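Local structure of acetylcholine-binding protein (Bulinus truncatus, 2BJ0) at residues 81-86 with 147-152; 179-184 with 188-193; 34-39 with 198-203. The protein probably binds acetylcholine as a soluble pentamer whose subunits resemble the ligand-binding domain of nicotinic acetylcholine receptors. All coordinates share one frame; numbering follows the deposited sequence.

Interaction 1: 81-86 with 147-152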
loop_
_atom_site.group_PDB
_atom_site.type_symbol
_atom_site.label_atom_id
_atom_site.label_comp_id
_atom_site.label_asym_id
_atom_site.label_seq_id
_atom_site.Cartn_x
_atom_site.Cartn_y
_atom_site.Cartn_z
ATOM N N TRP A 81 -13.843 -11.790 13.394
ATOM C CA TRP A 81 -12.533 -12.261 13.771
ATOM C C TRP A 81 -12.131 -13.355 12.795
ATOM O O TRP A 81 -12.961 -14.207 12.443
ATOM C CB TRP A 81 -12.592 -12.833 15.180
ATOM C CG TRP A 81 -11.291 -13.381 15.652
ATOM C CD1 TRP A 81 -10.332 -12.709 16.325
ATOM C CD2 TRP A 81 -10.810 -14.723 15.490
ATOM N NE1 TRP A 81 -9.276 -13.543 16.598
ATOM C CE2 TRP A 81 -9.542 -14.783 16.079
ATOM C CE3 TRP A 81 -11.322 -15.884 14.868
ATOM C CZ2 TRP A 81 -8.775 -15.963 16.109
ATOM C CZ3 TRP A 81 -10.566 -17.063 14.901
ATOM C CH2 TRP A 81 -9.311 -17.088 15.514
ATOM N N THR A 82 -10.859 -13.337 12.381
ATOM C CA THR A 82 -10.252 -14.416 11.586
ATOM C C THR A 82 -8.897 -14.735 12.199
ATOM O O THR A 82 -8.293 -13.894 12.887
ATOM C CB THR A 82 -10.081 -14.042 10.077
ATOM O OG1 THR A 82 -9.349 -12.815 9.972
ATOM C CG2 THR A 82 -11.445 -13.743 9.415
ATOM N N PRO A 83 -8.422 -15.966 12.018
ATOM C CA PRO A 83 -7.160 -16.373 12.663
ATOM C C PRO A 83 -5.991 -15.478 12.256
ATOM O O PRO A 83 -5.843 -15.164 11.083
ATOM C CB PRO A 83 -6.950 -17.793 12.125
ATOM C CG PRO A 83 -8.362 -18.308 11.931
ATOM C CD PRO A 83 -9.066 -17.093 11.297
ATOM N N ASP A 84 -5.151 -15.101 13.211
ATOM C CA ASP A 84 -3.946 -14.338 12.890
ATOM C C ASP A 84 -2.791 -15.273 12.543
ATOM O O ASP A 84 -1.742 -15.218 13.172
ATOM C CB ASP A 84 -3.577 -13.401 14.041
ATOM C CG ASP A 84 -3.187 -14.156 15.314
ATOM O OD1 ASP A 84 -3.774 -15.255 15.542
ATOM O OD2 ASP A 84 -2.299 -13.745 16.107
ATOM N N LEU A 85 -2.967 -16.103 11.516
ATOM C CA LEU A 85 -1.909 -17.009 11.058
ATOM C C LEU A 85 -0.745 -16.238 10.468
ATOM O O LEU A 85 -0.942 -15.336 9.647
ATOM C CB LEU A 85 -2.429 -17.980 10.003
ATOM C CG LEU A 85 -3.551 -18.906 10.458
ATOM C CD1 LEU A 85 -4.099 -19.546 9.222
ATOM C CD2 LEU A 85 -3.036 -19.936 11.475
ATOM N N SER A 86 0.453 -16.559 10.927
ATOM C CA SER A 86 1.652 -16.005 10.351
ATOM C C SER A 86 2.516 -17.154 9.900
ATOM O O SER A 86 2.461 -18.278 10.473
ATOM C CB SER A 86 2.419 -15.128 11.361
ATOM O OG SER A 86 1.653 -13.994 11.781
ATOM N N LYS A 147 -4.058 -22.572 24.595
ATOM C CA LYS A 147 -5.195 -22.507 25.511
ATOM C C LYS A 147 -6.387 -21.824 24.865
ATOM O O LYS A 147 -7.510 -22.069 25.262
ATOM C CB LYS A 147 -4.814 -21.769 26.793
ATOM C CG LYS A 147 -4.498 -22.634 28.001
ATOM C CD LYS A 147 -3.514 -23.780 27.727
ATOM C CE LYS A 147 -3.260 -24.604 29.015
ATOM N NZ LYS A 147 -2.781 -26.014 28.750
ATOM N N GLN A 148 -6.141 -20.974 23.858
ATOM C CA GLN A 148 -7.217 -20.254 23.144
ATOM C C GLN A 148 -7.431 -20.757 21.719
ATOM O O GLN A 148 -8.551 -20.848 21.264
ATOM C CB GLN A 148 -6.908 -18.753 23.114
ATOM C CG GLN A 148 -7.015 -18.109 24.460
ATOM C CD GLN A 148 -6.815 -16.606 24.430
ATOM O OE1 GLN A 148 -6.704 -16.001 23.371
ATOM N NE2 GLN A 148 -6.755 -16.004 25.606
ATOM N N PHE A 149 -6.343 -21.124 21.045
ATOM C CA PHE A 149 -6.332 -21.379 19.612
ATOM C C PHE A 149 -5.635 -22.712 19.387
ATOM O O PHE A 149 -4.421 -22.782 19.458
ATOM C CB PHE A 149 -5.501 -20.262 19.000
ATOM C CG PHE A 149 -5.482 -20.195 17.502
ATOM C CD1 PHE A 149 -4.748 -21.091 16.741
ATOM C CD2 PHE A 149 -6.054 -19.094 16.856
ATOM C CE1 PHE A 149 -4.678 -20.981 15.365
ATOM C CE2 PHE A 149 -5.958 -18.951 15.474
ATOM C CZ PHE A 149 -5.267 -19.892 14.718
ATOM N N ALA A 150 -6.391 -23.773 19.119
ATOM C CA ALA A 150 -5.762 -25.067 18.872
ATOM C C ALA A 150 -5.815 -25.421 17.401
ATOM O O ALA A 150 -6.867 -25.363 16.804
ATOM C CB ALA A 150 -6.427 -26.154 19.725
ATOM N N LEU A 151 -4.662 -25.773 16.821
ATOM C CA LEU A 151 -4.556 -26.163 15.417
ATOM C C LEU A 151 -4.786 -27.650 15.287
ATOM O O LEU A 151 -4.320 -28.425 16.126
ATOM C CB LEU A 151 -3.153 -25.876 14.870
ATOM C CG LEU A 151 -2.859 -24.449 14.429
ATOM C CD1 LEU A 151 -1.485 -24.344 13.804
ATOM C CD2 LEU A 151 -3.917 -23.995 13.447
ATOM N N ILE A 152 -5.506 -28.036 14.240
ATOM C CA ILE A 152 -5.717 -29.436 13.917
ATOM C C ILE A 152 -5.591 -29.579 12.399
ATOM O O ILE A 152 -5.818 -28.617 11.643
ATOM C CB ILE A 152 -7.108 -29.963 14.437
ATOM C CG1 ILE A 152 -8.272 -29.208 13.801
ATOM C CG2 ILE A 152 -7.210 -29.901 15.990
ATOM C CD1 ILE A 152 -9.664 -29.713 14.233
#
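The ring of Phe149 is pushed into a socket formed by Trp81, Pro83 and Leu85, a compact example of one aromatic residue joining two segments whose backbones are not hydrogen-bonded to each other. The facing CA atoms of Pro83 and Phe149 are 8.6 Å apart, and the phenyl ring spans that gap. With its CG anti to the backbone N (chi1 -172°), the ring is carried out from strand 149-152 toward the loop. The tight part lies at the far rim of the phenyl ring. Pro83 CB meets CE2 of Phe149 at 3.7 Å, close to the plane of the phenyl ring. Trp81 presents the benzo edge of its indole, CH2 lying 3.8 Å from Phe149 CE2, and Leu85 CD2 rests 3.9 Å from Phe149 CZ.

Elsewhere the fit is looser. Asp84 OD1 comes no nearer than 4.3 Å to Phe149 CE2, and its carboxylate is hydrogen-bonded by Ser141, Thr143 and His144. Leu151, further along the strand, stays outside contact distance of 81-86 and packs on Leu29 and Ile194. At the subunit boundary Gln148 NE2 is hydrogen-bonded to Gln72 O of a neighbouring subunit, and Trp81 packs on Arg101 of that subunit. Trp81, Pro83 and Asp84 belong to the Trp-X-Pro-Asp signature of the Cys-loop receptor family, here packed against Phe149 of strand 149-153.

Interaction 2: 179-184 with 188-193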
loop_
_atom_site.group_PDB
_atom_site.type_symbol
_atom_site.label_atom_id
_atom_site.label_comp_id
_atom_site.label_asym_id
_atom_site.label_seq_id
_atom_site.Cartn_x
_atom_site.Cartn_y
_atom_site.Cartn_z
ATOM N N LEU A 179 1.882 -31.434 12.759
ATOM C CA LEU A 179 1.413 -30.523 13.794
ATOM C C LEU A 179 2.369 -30.583 14.981
ATOM O O LEU A 179 2.723 -31.658 15.434
ATOM C CB LEU A 179 -0.014 -30.894 14.218
ATOM C CG LEU A 179 -0.599 -30.301 15.509
ATOM C CD1 LEU A 179 -0.696 -28.757 15.448
ATOM C CD2 LEU A 179 -1.969 -30.907 15.809
ATOM N N ASN A 180 2.801 -29.426 15.466
ATOM C CA ASN A 180 3.746 -29.372 16.578
ATOM C C ASN A 180 3.295 -28.321 17.571
ATOM O O ASN A 180 2.413 -27.522 17.261
ATOM C CB ASN A 180 5.162 -29.039 16.076
ATOM C CG ASN A 180 5.515 -29.757 14.758
ATOM O OD1 ASN A 180 5.774 -30.967 14.737
ATOM N ND2 ASN A 180 5.535 -29.006 13.663
ATOM N N ARG A 181 3.886 -28.331 18.763
ATOM C CA ARG A 181 3.745 -27.209 19.694
ATOM C C ARG A 181 5.066 -26.842 20.343
ATOM O O ARG A 181 5.887 -27.715 20.618
ATOM C CB ARG A 181 2.664 -27.453 20.738
ATOM C CG ARG A 181 2.756 -28.766 21.449
ATOM C CD ARG A 181 1.388 -29.363 21.713
ATOM N NE ARG A 181 0.694 -29.661 20.455
ATOM C CZ ARG A 181 -0.583 -30.016 20.357
ATOM N NH1 ARG A 181 -1.347 -30.110 21.440
ATOM N NH2 ARG A 181 -1.098 -30.270 19.162
ATOM N N LYS A 182 5.257 -25.542 20.563
ATOM C CA LYS A 182 6.522 -24.981 21.039
ATOM C C LYS A 182 6.332 -24.047 22.243
ATOM O O LYS A 182 5.326 -23.345 22.354
ATOM C CB LYS A 182 7.242 -24.224 19.899
ATOM C CG LYS A 182 7.669 -25.096 18.690
ATOM C CD LYS A 182 8.816 -26.088 19.034
ATOM C CE LYS A 182 8.720 -27.416 18.246
ATOM N NZ LYS A 182 8.915 -27.263 16.767
ATOM N N LYS A 183 7.310 -24.053 23.144
ATOM C CA LYS A 183 7.384 -23.074 24.231
ATOM C C LYS A 183 8.098 -21.814 23.721
ATOM O O LYS A 183 9.233 -21.884 23.241
ATOM C CB LYS A 183 8.166 -23.658 25.423
ATOM C CG LYS A 183 7.613 -23.372 26.842
ATOM C CD LYS A 183 6.854 -22.057 26.986
ATOM C CE LYS A 183 7.081 -21.445 28.351
ATOM N NZ LYS A 183 7.989 -20.262 28.240
ATOM N N TYR A 184 7.434 -20.667 23.805
ATOM C CA TYR A 184 8.107 -19.406 23.495
ATOM C C TYR A 184 8.428 -18.586 24.735
ATOM O O TYR A 184 7.794 -18.718 25.792
ATOM C CB TYR A 184 7.334 -18.575 22.461
ATOM C CG TYR A 184 7.311 -19.227 21.099
ATOM C CD1 TYR A 184 8.360 -19.047 20.193
ATOM C CD2 TYR A 184 6.254 -20.059 20.731
ATOM C CE1 TYR A 184 8.335 -19.667 18.940
ATOM C CE2 TYR A 184 6.218 -20.681 19.497
ATOM C CZ TYR A 184 7.253 -20.483 18.602
ATOM O OH TYR A 184 7.198 -21.115 17.380
ATOM N N GLU A 188 3.707 -18.182 28.975
ATOM C CA GLU A 188 3.710 -19.391 29.780
ATOM C C GLU A 188 3.213 -20.598 28.974
ATOM O O GLU A 188 3.795 -21.691 29.059
ATOM C CB GLU A 188 2.868 -19.196 31.045
ATOM C CG GLU A 188 3.299 -20.088 32.199
ATOM C CD GLU A 188 2.194 -20.346 33.205
ATOM O OE1 GLU A 188 1.196 -19.582 33.221
ATOM O OE2 GLU A 188 2.327 -21.322 33.983
ATOM N N ASN A 189 2.140 -20.398 28.202
ATOM C CA ASN A 189 1.559 -21.474 27.377
ATOM C C ASN A 189 2.310 -21.708 26.053
ATOM O O ASN A 189 3.039 -20.833 25.552
ATOM C CB ASN A 189 0.064 -21.230 27.106
ATOM C CG ASN A 189 -0.758 -21.064 28.385
ATOM O OD1 ASN A 189 -0.654 -21.862 29.325
ATOM N ND2 ASN A 189 -1.592 -20.027 28.416
ATOM N N MET A 190 2.137 -22.900 25.497
ATOM C CA MET A 190 2.708 -23.206 24.202
ATOM C C MET A 190 1.831 -22.692 23.051
ATOM O O MET A 190 0.640 -22.413 23.219
ATOM C CB MET A 190 2.915 -24.707 24.063
ATOM C CG MET A 190 3.837 -25.341 25.105
ATOM S SD MET A 190 4.084 -27.065 24.584
ATOM C CE MET A 190 3.697 -27.957 26.111
ATOM N N TYR A 191 2.449 -22.575 21.886
ATOM C CA TYR A 191 1.774 -22.210 20.653
ATOM C C TYR A 191 1.774 -23.415 19.720
ATOM O O TYR A 191 2.773 -24.089 19.608
ATOM C CB TYR A 191 2.501 -21.025 20.013
ATOM C CG TYR A 191 2.186 -19.729 20.721
ATOM C CD1 TYR A 191 2.625 -19.495 22.029
ATOM C CD2 TYR A 191 1.434 -18.737 20.095
ATOM C CE1 TYR A 191 2.316 -18.298 22.697
ATOM C CE2 TYR A 191 1.121 -17.556 20.751
ATOM C CZ TYR A 191 1.563 -17.340 22.043
ATOM O OH TYR A 191 1.233 -16.168 22.701
ATOM N N ASP A 192 0.656 -23.691 19.065
ATOM C CA ASP A 192 0.614 -24.689 18.007
ATOM C C ASP A 192 1.159 -24.164 16.679
ATOM O O ASP A 192 0.940 -23.003 16.318
ATOM C CB ASP A 192 -0.807 -25.119 17.765
ATOM C CG ASP A 192 -1.389 -25.918 18.923
ATOM O OD1 ASP A 192 -0.663 -26.261 19.881
ATOM O OD2 ASP A 192 -2.583 -26.206 18.950
ATOM N N ASP A 193 1.844 -25.027 15.942
ATOM C CA ASP A 193 2.131 -24.719 14.553
ATOM C C ASP A 193 1.940 -25.938 13.681
ATOM O O ASP A 193 1.985 -27.076 14.166
ATOM C CB ASP A 193 3.507 -24.081 14.371
ATOM C CG ASP A 193 4.630 -25.014 14.705
ATOM O OD1 ASP A 193 5.042 -25.807 13.827
ATOM O OD2 ASP A 193 5.190 -25.003 15.821
#
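Asp193 loses more surface to this pairing than any other residue of the two segments, and it is gripped by Asn180 through both backbone and side chain. Asn180 N gives a nearly linear bond to Asp193 O at 2.8 Å, Asp193 N answers to Asn180 O, and the amide adds a third bond, Asn180 ND2 to Asp193 OD1 at 3.2 Å. The last lies in the amide plane but reaches the syn side of the carboxylate from 35° outside its plane. Asn180 OD1 is held by Ser178, which fixes the amide's rotation. Asp193 OD2 is buried without a hydrogen-bond partner in the model, and Lys182 NZ, 4.5 Å from it, may ease its charge.

The two strands form the beta hairpin known in this family as loop C, with the vicinal disulfide Cys186-Cys187 in its turn and the side chain of Tyr191 about 3 Å, nearest atoms, from a bound 3-cyclohexyl-1-propylsulfonic acid, probably from the crystallisation liquor. Lys182 and Tyr191 supply the next hydrogen-bonded pair. Beyond it, Tyr184 sets its edge toward the face of Tyr191, the planes 86° apart.

Met190 and Arg181 occupy the other side of the ladder, where Met190 SD packs 3.8 Å from Arg181 CG. The bent Arg181 chain lays one guanidinium face over Asp192; Arg181 NE and Asp192 OD1 form a long salt bridge of 3.7 Å, by charge alone, since no N-H points at that oxygen. Asp192 is instead hydrogen-bonded by Leu151 N and Asn146.

Interaction 3: 34-39 with 198-203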
loop_
_atom_site.group_PDB
_atom_site.type_symbol
_atom_site.label_atom_id
_atom_site.label_comp_id
_atom_site.label_asym_id
_atom_site.label_seq_id
_atom_site.Cartn_x
_atom_site.Cartn_y
_atom_site.Cartn_z
ATOM N N MET A 34 0.560 -24.721 -4.829
ATOM C CA MET A 34 0.124 -24.516 -6.216
ATOM C C MET A 34 1.256 -24.394 -7.227
ATOM O O MET A 34 1.133 -24.837 -8.379
ATOM C CB MET A 34 -0.754 -23.261 -6.307
ATOM C CG MET A 34 -1.938 -23.256 -5.352
ATOM S SD MET A 34 -3.131 -24.563 -5.695
ATOM C CE MET A 34 -3.767 -24.034 -7.287
ATOM N N ASN A 35 2.336 -23.756 -6.802
ATOM C CA ASN A 35 3.412 -23.458 -7.688
ATOM C C ASN A 35 4.660 -23.062 -6.854
ATOM O O ASN A 35 4.528 -22.585 -5.738
ATOM C CB ASN A 35 3.019 -22.306 -8.596
ATOM C CG ASN A 35 3.813 -22.204 -9.869
ATOM O OD1 ASN A 35 4.791 -22.923 -10.063
ATOM N ND2 ASN A 35 3.390 -21.317 -10.767
ATOM N N ILE A 36 5.814 -23.266 -7.401
ATOM C CA ILE A 36 7.076 -22.791 -6.828
ATOM C C ILE A 36 7.475 -21.771 -7.849
ATOM O O ILE A 36 7.832 -22.138 -8.963
ATOM C CB ILE A 36 8.123 -23.871 -6.675
ATOM C CG1 ILE A 36 7.748 -24.853 -5.552
ATOM C CG2 ILE A 36 9.479 -23.247 -6.404
ATOM C CD1 ILE A 36 8.744 -25.980 -5.388
ATOM N N VAL A 37 7.402 -20.473 -7.512
ATOM C CA VAL A 37 7.641 -19.398 -8.525
ATOM C C VAL A 37 9.052 -18.798 -8.577
ATOM O O VAL A 37 9.404 -18.144 -9.566
ATOM C CB VAL A 37 6.550 -18.318 -8.415
ATOM C CG1 VAL A 37 5.209 -18.888 -8.832
ATOM C CG2 VAL A 37 6.474 -17.766 -7.006
ATOM N N GLU A 38 9.849 -19.000 -7.532
ATOM C CA GLU A 38 11.266 -18.702 -7.564
ATOM C C GLU A 38 12.012 -19.766 -6.748
ATOM O O GLU A 38 11.527 -20.195 -5.715
ATOM C CB GLU A 38 11.528 -17.340 -6.941
ATOM C CG GLU A 38 12.947 -16.861 -7.161
ATOM C CD GLU A 38 13.076 -15.355 -6.985
ATOM O OE1 GLU A 38 12.675 -14.844 -5.907
ATOM O OE2 GLU A 38 13.578 -14.672 -7.923
ATOM N N ALA A 39 13.177 -20.195 -7.220
ATOM C CA ALA A 39 14.124 -20.883 -6.346
ATOM C C ALA A 39 15.507 -20.366 -6.673
ATOM O O ALA A 39 16.134 -20.790 -7.647
ATOM C CB ALA A 39 14.034 -22.398 -6.491
ATOM N N PHE A 198 8.287 -30.058 2.051
ATOM C CA PHE A 198 8.208 -30.521 0.691
ATOM C C PHE A 198 9.595 -30.681 0.091
ATOM O O PHE A 198 10.565 -30.074 0.564
ATOM C CB PHE A 198 7.254 -29.656 -0.169
ATOM C CG PHE A 198 7.714 -28.231 -0.371
ATOM C CD1 PHE A 198 7.412 -27.252 0.564
ATOM C CD2 PHE A 198 8.434 -27.878 -1.510
ATOM C CE1 PHE A 198 7.843 -25.928 0.359
ATOM C CE2 PHE A 198 8.874 -26.541 -1.719
ATOM C CZ PHE A 198 8.576 -25.594 -0.786
ATOM N N ALA A 199 9.693 -31.570 -0.898
ATOM C CA ALA A 199 10.896 -31.749 -1.668
ATOM C C ALA A 199 10.592 -31.414 -3.109
ATOM O O ALA A 199 9.563 -31.796 -3.626
ATOM C CB ALA A 199 11.380 -33.205 -1.564
ATOM N N PHE A 200 11.493 -30.692 -3.756
ATOM C CA PHE A 200 11.327 -30.344 -5.155
ATOM C C PHE A 200 12.673 -30.297 -5.877
ATOM O O PHE A 200 13.707 -30.145 -5.247
ATOM C CB PHE A 200 10.589 -28.989 -5.280
ATOM C CG PHE A 200 11.465 -27.771 -5.050
ATOM C CD1 PHE A 200 11.870 -27.419 -3.773
ATOM C CD2 PHE A 200 11.831 -26.956 -6.117
ATOM C CE1 PHE A 200 12.667 -26.298 -3.573
ATOM C CE2 PHE A 200 12.610 -25.832 -5.925
ATOM C CZ PHE A 200 13.032 -25.504 -4.660
ATOM N N ARG A 201 12.660 -30.371 -7.201
ATOM C CA ARG A 201 13.895 -30.289 -7.962
ATOM C C ARG A 201 13.661 -29.505 -9.259
ATOM O O ARG A 201 12.527 -29.293 -9.629
ATOM C CB ARG A 201 14.431 -31.706 -8.240
ATOM C CG ARG A 201 13.484 -32.562 -9.076
ATOM C CD ARG A 201 14.099 -33.829 -9.687
ATOM N NE ARG A 201 13.096 -34.537 -10.489
ATOM C CZ ARG A 201 12.906 -35.854 -10.460
ATOM N NH1 ARG A 201 13.640 -36.622 -9.659
ATOM N NH2 ARG A 201 11.960 -36.400 -11.209
ATOM N N LYS A 202 14.725 -29.035 -9.921
ATOM C CA LYS A 202 14.591 -28.400 -11.240
ATOM C C LYS A 202 14.220 -29.460 -12.304
ATOM O O LYS A 202 14.619 -30.610 -12.176
ATOM C CB LYS A 202 15.880 -27.661 -11.626
ATOM C CG LYS A 202 16.302 -26.603 -10.610
ATOM C CD LYS A 202 17.669 -26.012 -10.887
ATOM C CE LYS A 202 17.548 -24.560 -11.366
ATOM N NZ LYS A 202 18.784 -23.703 -11.105
ATOM N N LYS A 203 13.455 -29.092 -13.330
ATOM C CA LYS A 203 13.127 -30.040 -14.414
ATOM C C LYS A 203 14.319 -30.245 -15.343
ATOM O O LYS A 203 15.181 -29.361 -15.447
ATOM C CB LYS A 203 11.939 -29.569 -15.241
ATOM C CG LYS A 203 10.657 -29.558 -14.496
ATOM C CD LYS A 203 9.486 -29.648 -15.430
ATOM C CE LYS A 203 8.222 -29.791 -14.598
ATOM N NZ LYS A 203 7.431 -30.973 -14.978
#
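Ile36 CD1 sits over one face of the Phe200 ring, and this CH-pi contact is the heart of a meeting made entirely by apolar groups. The methyl lies 3.6 Å from the centroid of the Phe200 ring, 28° off its normal, and is displaced toward CG and CD2; Ile36 CD1 to Phe200 CG measures 3.3 Å, a close fit. The isoleucine reaches so far because CD1 is anti to CA (chi2 178°), which stretches the chain to its full length.

Plain van der Waals contacts surround this pair. The same methyl, Ile36 CD1, touches Phe198 CE2 at 3.7 Å, so it sits in the angle between two phenylalanines two residues apart on one strand. Ala39 CB approaches the Phe200 ring differently, in its plane at the edge, 3.7 Å from CZ. Face and edge of Phe200 are thus met by two residues of the same strand.

Neighbours outside the two segments complete the setting. Phe170 meets Phe200 edge-to-face and packs against Ile36 and Ala39, while Phe198 and Phe200 both touch Cys135 of the Cys122-Cys135 disulfide.

Ile36 and Ala39 can both turn inward, although three positions apart, because Val37 and Glu38 jointly face Glu47 in a classic beta bulge; Val37 instead packs on Ile91 of a neighbouring subunit. With strand axes 10.0 Å apart and crossing at -69°, this is face-to-face sheet packing, as in the core of the immunoglobulin-like beta sandwich of the Cys-loop ligand-binding domain.

How the interactions relate
Starting from the N terminus, the chain first lays down 34-39, whose partner 198-203 is its last segment, so interaction 3 closes a loop holding almost the whole domain. Inside it, 81-86 is met by 147-152, closing interaction 1, and only then does 179-184 turn back through a short loop into 188-193 to close interaction 2. Interactions 1 and 2 therefore follow in series, both nested within interaction 3, and none cross. The inner two touch, Leu151 packing against Leu179 and Asp193, and tie the loop C hairpin to strand 149-153 of the other sheet. Interaction 3 lies about 28 Å from interaction 1, centre to centre, but shares strand 190-202 with interaction 2.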